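Local coordinates for protein kcn28 (Kitasatospora, PDB 6J31) that is a two-domain protein of the GT-B fold, related to erythromycin biosynthesis protein CIII, and holds (2E,2'E)-3,3'-(1,2-phenylene)di(prop-2-enoic acid) in a pocket, at residues E97-V108 with W120-P129. Residues are numbered along the deposited sequence; the frame is centred on the assembly and turned at random.
Sequences EEDRPDVFLYDV and WGIPSIQISP
Arg100 lays its guanidinium flat over the indole of Trp120, planes 7° apart, with CZ 3.3 Å from the centroid of the five-membered ring: a cation-pi stack beside the end of helix 112-120, in a beta-alpha-beta unit of the N-terminal Rossmann-like domain of this GT-B protein. An extended chain from CG to NE (chi2 -176°) carries the arginine along the indole, so that CD also covers the six-membered ring. Glu97 holds the Arg100 guanidinium at its edge, OE2 in a salt bridge with NH2 (2.9 Å), and the backbone O of Glu97 accepts a longer bond from NE. One water joins Glu97 OE1 to Trp120 NE1. Strands 103-107 and 124-128 run parallel, joined through helix 112-120; Phe104 N bonds Pro123 O at 3.0 Å and Tyr106 O takes Ile127 N at 2.7 Å. Leu105 and Ile125 lie side by side on one sheet face, CD2 of the leucine 3.8 Å from CB of the isoleucine. On the other, the Tyr106 ring turns back over the neighbouring strand, with CA of Gln126 over its face, and a water links its OH to Ser124 OG. At the C-terminal end, where Val108 touches BG9, Val108 CG2 packs 3.6 Å from Pro129 CD.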
ATOM      1  N   GLU A  97     -23.301  -0.712  17.814  1.00 35.40           N
ATOM      2  CA  GLU A  97     -23.764  -1.176  19.122  1.00 39.58           C
ATOM      3  C   GLU A  97     -24.976  -2.086  19.002  1.00 40.97           C
ATOM      4  O   GLU A  97     -25.053  -3.127  19.666  1.00 39.33           O
ATOM      5  CB  GLU A  97     -24.103   0.021  20.007  1.00 42.46           C
ATOM      6  CG  GLU A  97     -24.737  -0.340  21.338  1.00 44.12           C
ATOM      7  CD  GLU A  97     -23.771  -1.027  22.280  1.00 45.33           C
ATOM      8  OE1 GLU A  97     -22.658  -0.496  22.481  1.00 44.90           O
ATOM      9  OE2 GLU A  97     -24.132  -2.088  22.832  1.00 46.29           O
ATOM     10  N   GLU A  98     -25.932  -1.706  18.162  1.00 43.84           N
ATOM     11  CA  GLU A  98     -27.181  -2.427  17.989  1.00 47.57           C
ATOM     12  C   GLU A  98     -27.181  -3.277  16.724  1.00 43.86           C
ATOM     13  O   GLU A  98     -28.213  -3.863  16.384  1.00 40.95           O
ATOM     14  CB  GLU A  98     -28.328  -1.415  17.924  1.00 55.71           C
ATOM     15  CG  GLU A  98     -28.375  -0.422  19.089  1.00 63.45           C
ATOM     16  CD  GLU A  98     -29.316  -0.811  20.207  1.00 71.50           C
ATOM     17  OE1 GLU A  98     -28.880  -1.496  21.158  1.00 75.60           O
ATOM     18  OE2 GLU A  98     -30.496  -0.407  20.136  1.00 74.45           O
ATOM     19  N   ASP A  99     -26.061  -3.327  16.007  1.00 43.96           N
ATOM     20  CA  ASP A  99     -25.949  -4.031  14.733  1.00 42.93           C
ATOM     21  C   ASP A  99     -24.596  -4.732  14.657  1.00 38.45           C
ATOM     22  O   ASP A  99     -23.831  -4.561  13.707  1.00 36.45           O
ATOM     23  CB  ASP A  99     -26.128  -3.052  13.573  1.00 47.00           C
ATOM     24  CG  ASP A  99     -26.596  -3.726  12.301  1.00 50.14           C
ATOM     25  OD1 ASP A  99     -26.905  -4.933  12.339  1.00 53.24           O
ATOM     26  OD2 ASP A  99     -26.652  -3.042  11.258  1.00 53.91           O
ATOM     27  N   ARG A 100     -24.286  -5.530  15.672  1.00 35.10           N
ATOM     28  CA  ARG A 100     -22.939  -6.065  15.804  1.00 33.93           C
ATOM     29  C   ARG A 100     -22.645  -7.090  14.710  1.00 32.93           C
ATOM     30  O   ARG A 100     -23.478  -7.952  14.419  1.00 34.50           O
ATOM     31  CB  ARG A 100     -22.753  -6.685  17.183  1.00 33.20           C
ATOM     32  CG  ARG A 100     -22.982  -5.686  18.298  1.00 31.21           C
ATOM     33  CD  ARG A 100     -22.694  -6.292  19.649  1.00 33.58           C
ATOM     34  NE  ARG A 100     -22.856  -5.318  20.721  1.00 35.18           N
ATOM     35  CZ  ARG A 100     -22.492  -5.532  21.978  1.00 37.77           C
ATOM     36  NH1 ARG A 100     -21.933  -6.685  22.317  1.00 39.90           N
ATOM     37  NH2 ARG A 100     -22.677  -4.593  22.894  1.00 38.34           N
ATOM     38  N   PRO A 101     -21.466  -7.033  14.104  1.00 31.43           N
ATOM     39  CA  PRO A 101     -21.147  -7.950  13.006  1.00 32.47           C
ATOM     40  C   PRO A 101     -20.638  -9.291  13.516  1.00 31.93           C
ATOM     41  O   PRO A 101     -20.305  -9.461  14.691  1.00 31.64           O
ATOM     42  CB  PRO A 101     -20.054  -7.199  12.242  1.00 32.19           C
ATOM     43  CG  PRO A 101     -19.317  -6.475  13.332  1.00 31.78           C
ATOM     44  CD  PRO A 101     -20.377  -6.070  14.348  1.00 30.69           C
ATOM     45  N   ASP A 102     -20.625 -10.265  12.601  1.00 31.94           N
ATOM     46  CA  ASP A 102     -20.067 -11.577  12.912  1.00 35.47           C
ATOM     47  C   ASP A 102     -18.546 -11.550  12.959  1.00 34.62           C
ATOM     48  O   ASP A 102     -17.935 -12.361  13.663  1.00 33.91           O
ATOM     49  CB  ASP A 102     -20.556 -12.606  11.897  1.00 39.81           C
ATOM     50  CG  ASP A 102     -22.044 -12.842  11.994  1.00 44.48           C
ATOM     51  OD1 ASP A 102     -22.515 -13.113  13.118  1.00 49.45           O
ATOM     52  OD2 ASP A 102     -22.740 -12.751  10.960  1.00 45.19           O
ATOM     53  N   VAL A 103     -17.921 -10.651  12.204  1.00 33.64           N
ATOM     54  CA  VAL A 103     -16.472 -10.523  12.205  1.00 32.34           C
ATOM     55  C   VAL A 103     -16.122  -9.091  11.826  1.00 32.33           C
ATOM     56  O   VAL A 103     -16.826  -8.445  11.045  1.00 32.24           O
ATOM     57  CB  VAL A 103     -15.818 -11.553  11.250  1.00 31.78           C
ATOM     58  CG1 VAL A 103     -16.315 -11.354   9.833  1.00 31.22           C
ATOM     59  CG2 VAL A 103     -14.302 -11.461  11.307  1.00 25.31           C
ATOM     60  N   PHE A 104     -15.031  -8.596  12.401  1.00 30.46           N
ATOM     61  CA  PHE A 104     -14.478  -7.288  12.076  1.00 29.50           C
ATOM     62  C   PHE A 104     -13.245  -7.478  11.201  1.00 30.29           C
ATOM     63  O   PHE A 104     -12.285  -8.135  11.614  1.00 31.98           O
ATOM     64  CB  PHE A 104     -14.094  -6.521  13.342  1.00 30.50           C
ATOM     65  CG  PHE A 104     -15.189  -5.670  13.898  1.00 31.27           C
ATOM     66  CD1 PHE A 104     -15.584  -4.514  13.244  1.00 30.21           C
ATOM     67  CD2 PHE A 104     -15.813  -6.011  15.088  1.00 32.88           C
ATOM     68  CE1 PHE A 104     -16.589  -3.719  13.758  1.00 30.31           C
ATOM     69  CE2 PHE A 104     -16.820  -5.214  15.610  1.00 33.01           C
ATOM     70  CZ  PHE A 104     -17.207  -4.070  14.940  1.00 31.17           C
ATOM     71  N   LEU A 105     -13.278  -6.913   9.999  1.00 30.40           N
ATOM     72  CA  LEU A 105     -12.100  -6.793   9.149  1.00 28.62           C
ATOM     73  C   LEU A 105     -11.588  -5.367   9.275  1.00 28.64           C
ATOM     74  O   LEU A 105     -12.380  -4.423   9.218  1.00 31.83           O
ATOM     75  CB  LEU A 105     -12.428  -7.090   7.684  1.00 28.08           C
ATOM     76  CG  LEU A 105     -13.119  -8.399   7.304  1.00 26.54           C
ATOM     77  CD1 LEU A 105     -13.199  -8.518   5.778  1.00 26.20           C
ATOM     78  CD2 LEU A 105     -12.437  -9.609   7.927  1.00 24.96           C
ATOM     79  N   TYR A 106     -10.281  -5.203   9.458  1.00 26.43           N
ATOM     80  CA  TYR A 106      -9.759  -3.859   9.650  1.00 26.33           C
ATOM     81  C   TYR A 106      -8.389  -3.686   9.010  1.00 27.24           C
ATOM     82  O   TYR A 106      -7.510  -4.539   9.146  1.00 28.68           O
ATOM     83  CB  TYR A 106      -9.691  -3.508  11.145  1.00 24.83           C
ATOM     84  CG  TYR A 106      -8.729  -4.355  11.949  1.00 25.44           C
ATOM     85  CD1 TYR A 106      -9.082  -5.627  12.386  1.00 24.97           C
ATOM     86  CD2 TYR A 106      -7.473  -3.868  12.291  1.00 24.96           C
ATOM     87  CE1 TYR A 106      -8.198  -6.394  13.128  1.00 25.10           C
ATOM     88  CE2 TYR A 106      -6.591  -4.625  13.026  1.00 25.08           C
ATOM     89  CZ  TYR A 106      -6.954  -5.886  13.439  1.00 25.16           C
ATOM     90  OH  TYR A 106      -6.062  -6.625  14.172  1.00 25.99           O
ATOM     91  N   ASP A 107      -8.210  -2.548   8.349  1.00 29.02           N
ATOM     92  CA  ASP A 107      -6.908  -2.136   7.861  1.00 30.43           C
ATOM     93  C   ASP A 107      -5.956  -1.924   9.040  1.00 29.23           C
ATOM     94  O   ASP A 107      -6.381  -1.778  10.187  1.00 28.58           O
ATOM     95  CB  ASP A 107      -7.056  -0.852   7.046  1.00 33.54           C
ATOM     96  CG  ASP A 107      -5.732  -0.260   6.643  1.00 34.50           C
ATOM     97  OD1 ASP A 107      -5.132  -0.752   5.667  1.00 37.38           O
ATOM     98  OD2 ASP A 107      -5.271   0.665   7.341  1.00 33.56           O
ATOM     99  N   VAL A 108      -4.649  -1.906   8.741  1.00 30.60           N
ATOM    100  CA  VAL A 108      -3.627  -1.779   9.781  1.00 32.68           C
ATOM    101  C   VAL A 108      -3.865  -0.540  10.637  1.00 31.47           C
ATOM    102  O   VAL A 108      -3.664  -0.563  11.857  1.00 31.02           O
ATOM    103  CB  VAL A 108      -2.220  -1.743   9.152  1.00 33.94           C
ATOM    104  CG1 VAL A 108      -1.141  -1.722  10.232  1.00 34.16           C
ATOM    105  CG2 VAL A 108      -2.016  -2.918   8.245  1.00 37.07           C
ATOM    106  N   TRP A 120     -16.535  -6.941  22.549  1.00 32.94           N
ATOM    107  CA  TRP A 120     -17.776  -7.638  22.240  1.00 31.48           C
ATOM    108  C   TRP A 120     -17.593  -9.126  21.982  1.00 32.95           C
ATOM    109  O   TRP A 120     -18.562  -9.799  21.617  1.00 31.99           O
ATOM    110  CB  TRP A 120     -18.454  -6.993  21.030  1.00 30.36           C
ATOM    111  CG  TRP A 120     -18.941  -5.604  21.266  1.00 30.75           C
ATOM    112  CD1 TRP A 120     -19.096  -4.980  22.471  1.00 29.04           C
ATOM    113  CD2 TRP A 120     -19.392  -4.678  20.273  1.00 30.16           C
ATOM    114  NE1 TRP A 120     -19.598  -3.714  22.286  1.00 28.94           N
ATOM    115  CE2 TRP A 120     -19.791  -3.507  20.945  1.00 29.74           C
ATOM    116  CE3 TRP A 120     -19.489  -4.724  18.880  1.00 29.49           C
ATOM    117  CZ2 TRP A 120     -20.282  -2.391  20.269  1.00 29.11           C
ATOM    118  CZ3 TRP A 120     -19.970  -3.614  18.211  1.00 29.69           C
ATOM    119  CH2 TRP A 120     -20.359  -2.463  18.905  1.00 29.69           C
ATOM    120  N   GLY A 121     -16.389  -9.654  22.176  1.00 35.85           N
ATOM    121  CA  GLY A 121     -16.142 -11.063  21.913  1.00 36.37           C
ATOM    122  C   GLY A 121     -16.400 -11.462  20.477  1.00 37.08           C
ATOM    123  O   GLY A 121     -16.927 -12.553  20.219  1.00 37.51           O
ATOM    124  N   ILE A 122     -16.020 -10.609  19.533  1.00 34.57           N
ATOM    125  CA  ILE A 122     -16.216 -10.868  18.112  1.00 32.57           C
ATOM    126  C   ILE A 122     -14.836 -11.106  17.510  1.00 30.94           C
ATOM    127  O   ILE A 122     -13.883 -10.398  17.867  1.00 33.39           O
ATOM    128  CB  ILE A 122     -16.954  -9.698  17.435  1.00 31.51           C
ATOM    129  CG1 ILE A 122     -18.288  -9.440  18.135  1.00 33.48           C
ATOM    130  CG2 ILE A 122     -17.221  -9.974  15.964  1.00 29.93           C
ATOM    131  CD1 ILE A 122     -19.044  -8.251  17.594  1.00 33.66           C
ATOM    132  N   PRO A 123     -14.668 -12.096  16.634  1.00 28.48           N
ATOM    133  CA  PRO A 123     -13.365 -12.291  15.983  1.00 28.03           C
ATOM    134  C   PRO A 123     -13.039 -11.142  15.037  1.00 29.95           C
ATOM    135  O   PRO A 123     -13.926 -10.519  14.447  1.00 31.69           O
ATOM    136  CB  PRO A 123     -13.528 -13.616  15.225  1.00 28.13           C
ATOM    137  CG  PRO A 123     -15.000 -13.846  15.128  1.00 30.34           C
ATOM    138  CD  PRO A 123     -15.639 -13.146  16.289  1.00 29.27           C
ATOM    139  N   SER A 124     -11.740 -10.849  14.924  1.00 27.57           N
ATOM    140  CA  SER A 124     -11.224  -9.792  14.068  1.00 27.48           C
ATOM    141  C   SER A 124     -10.086 -10.319  13.198  1.00 27.82           C
ATOM    142  O   SER A 124      -9.345 -11.224  13.593  1.00 28.20           O
ATOM    143  CB  SER A 124     -10.734  -8.597  14.897  1.00 29.09           C
ATOM    144  OG  SER A 124      -9.567  -8.926  15.633  1.00 29.95           O
ATOM    145  N   ILE A 125      -9.975  -9.761  11.993  1.00 27.92           N
ATOM    146  CA  ILE A 125      -8.925 -10.108  11.038  1.00 27.87           C
ATOM    147  C   ILE A 125      -8.317  -8.823  10.500  1.00 26.70           C
ATOM    148  O   ILE A 125      -9.032  -7.986   9.938  1.00 26.19           O
ATOM    149  CB  ILE A 125      -9.450 -10.967   9.874  1.00 27.58           C
ATOM    150  CG1 ILE A 125     -10.163 -12.213  10.392  1.00 25.31           C
ATOM    151  CG2 ILE A 125      -8.308 -11.332   8.929  1.00 25.19           C
ATOM    152  CD1 ILE A 125     -10.942 -12.934   9.331  1.00 25.32           C
ATOM    153  N   GLN A 126      -7.005  -8.677  10.641  1.00 26.50           N
ATOM    154  CA  GLN A 126      -6.322  -7.528  10.069  1.00 29.79           C
ATOM    155  C   GLN A 126      -6.143  -7.711   8.566  1.00 31.04           C
ATOM    156  O   GLN A 126      -5.861  -8.815   8.089  1.00 32.84           O
ATOM    157  CB  GLN A 126      -4.961  -7.333  10.730  1.00 31.62           C
ATOM    158  CG  GLN A 126      -4.179  -6.143  10.207  1.00 31.31           C
ATOM    159  CD  GLN A 126      -2.693  -6.272  10.486  1.00 32.02           C
ATOM    160  OE1 GLN A 126      -2.020  -7.136   9.920  1.00 32.88           O
ATOM    161  NE2 GLN A 126      -2.181  -5.437  11.380  1.00 31.01           N
ATOM    162  N   ILE A 127      -6.330  -6.626   7.820  1.00 30.61           N
ATOM    163  CA  ILE A 127      -6.065  -6.582   6.386  1.00 31.44           C
ATOM    164  C   ILE A 127      -4.883  -5.641   6.189  1.00 34.47           C
ATOM    165  O   ILE A 127      -5.028  -4.420   6.309  1.00 39.97           O
ATOM    166  CB  ILE A 127      -7.290  -6.113   5.588  1.00 30.50           C
ATOM    167  CG1 ILE A 127      -8.545  -6.868   6.032  1.00 31.17           C
ATOM    168  CG2 ILE A 127      -7.065  -6.310   4.089  1.00 25.89           C
ATOM    169  CD1 ILE A 127      -8.572  -8.329   5.614  1.00 30.59           C
ATOM    170  N   SER A 128      -3.707  -6.201   5.899  1.00 32.17           N
ATOM    171  CA  SER A 128      -2.491  -5.402   5.784  1.00 30.70           C
ATOM    172  C   SER A 128      -2.197  -5.100   4.326  1.00 28.57           C
ATOM    173  O   SER A 128      -1.997  -6.039   3.539  1.00 27.32           O
ATOM    174  CB  SER A 128      -1.310  -6.127   6.414  1.00 31.85           C
ATOM    175  OG  SER A 128      -0.116  -5.399   6.190  1.00 32.77           O
ATOM    176  N   PRO A 129      -2.143  -3.827   3.918  1.00 29.70           N
ATOM    177  CA  PRO A 129      -1.876  -3.512   2.507  1.00 29.44           C
ATOM    178  C   PRO A 129      -0.414  -3.597   2.106  1.00 31.31           C
ATOM    179  O   PRO A 129      -0.114  -3.526   0.906  1.00 33.79           O
ATOM    180  CB  PRO A 129      -2.385  -2.072   2.382  1.00 28.80           C
ATOM    181  CG  PRO A 129      -2.125  -1.493   3.734  1.00 27.87           C
ATOM    182  CD  PRO A 129      -2.411  -2.614   4.711  1.00 28.20           C
TER
HETATM  183  O   HOH W   1     -20.641  -1.308  23.744  1.00 44.37           O
HETATM  184  O   HOH W   2     -21.269  -8.894  21.146  1.00 35.18           O
HETATM  185  O   HOH W   3      -6.829  -9.227  15.051  1.00 34.48           O
HETATM  186  O   HOH W   4      -5.960  -2.472   3.924  1.00 31.21           O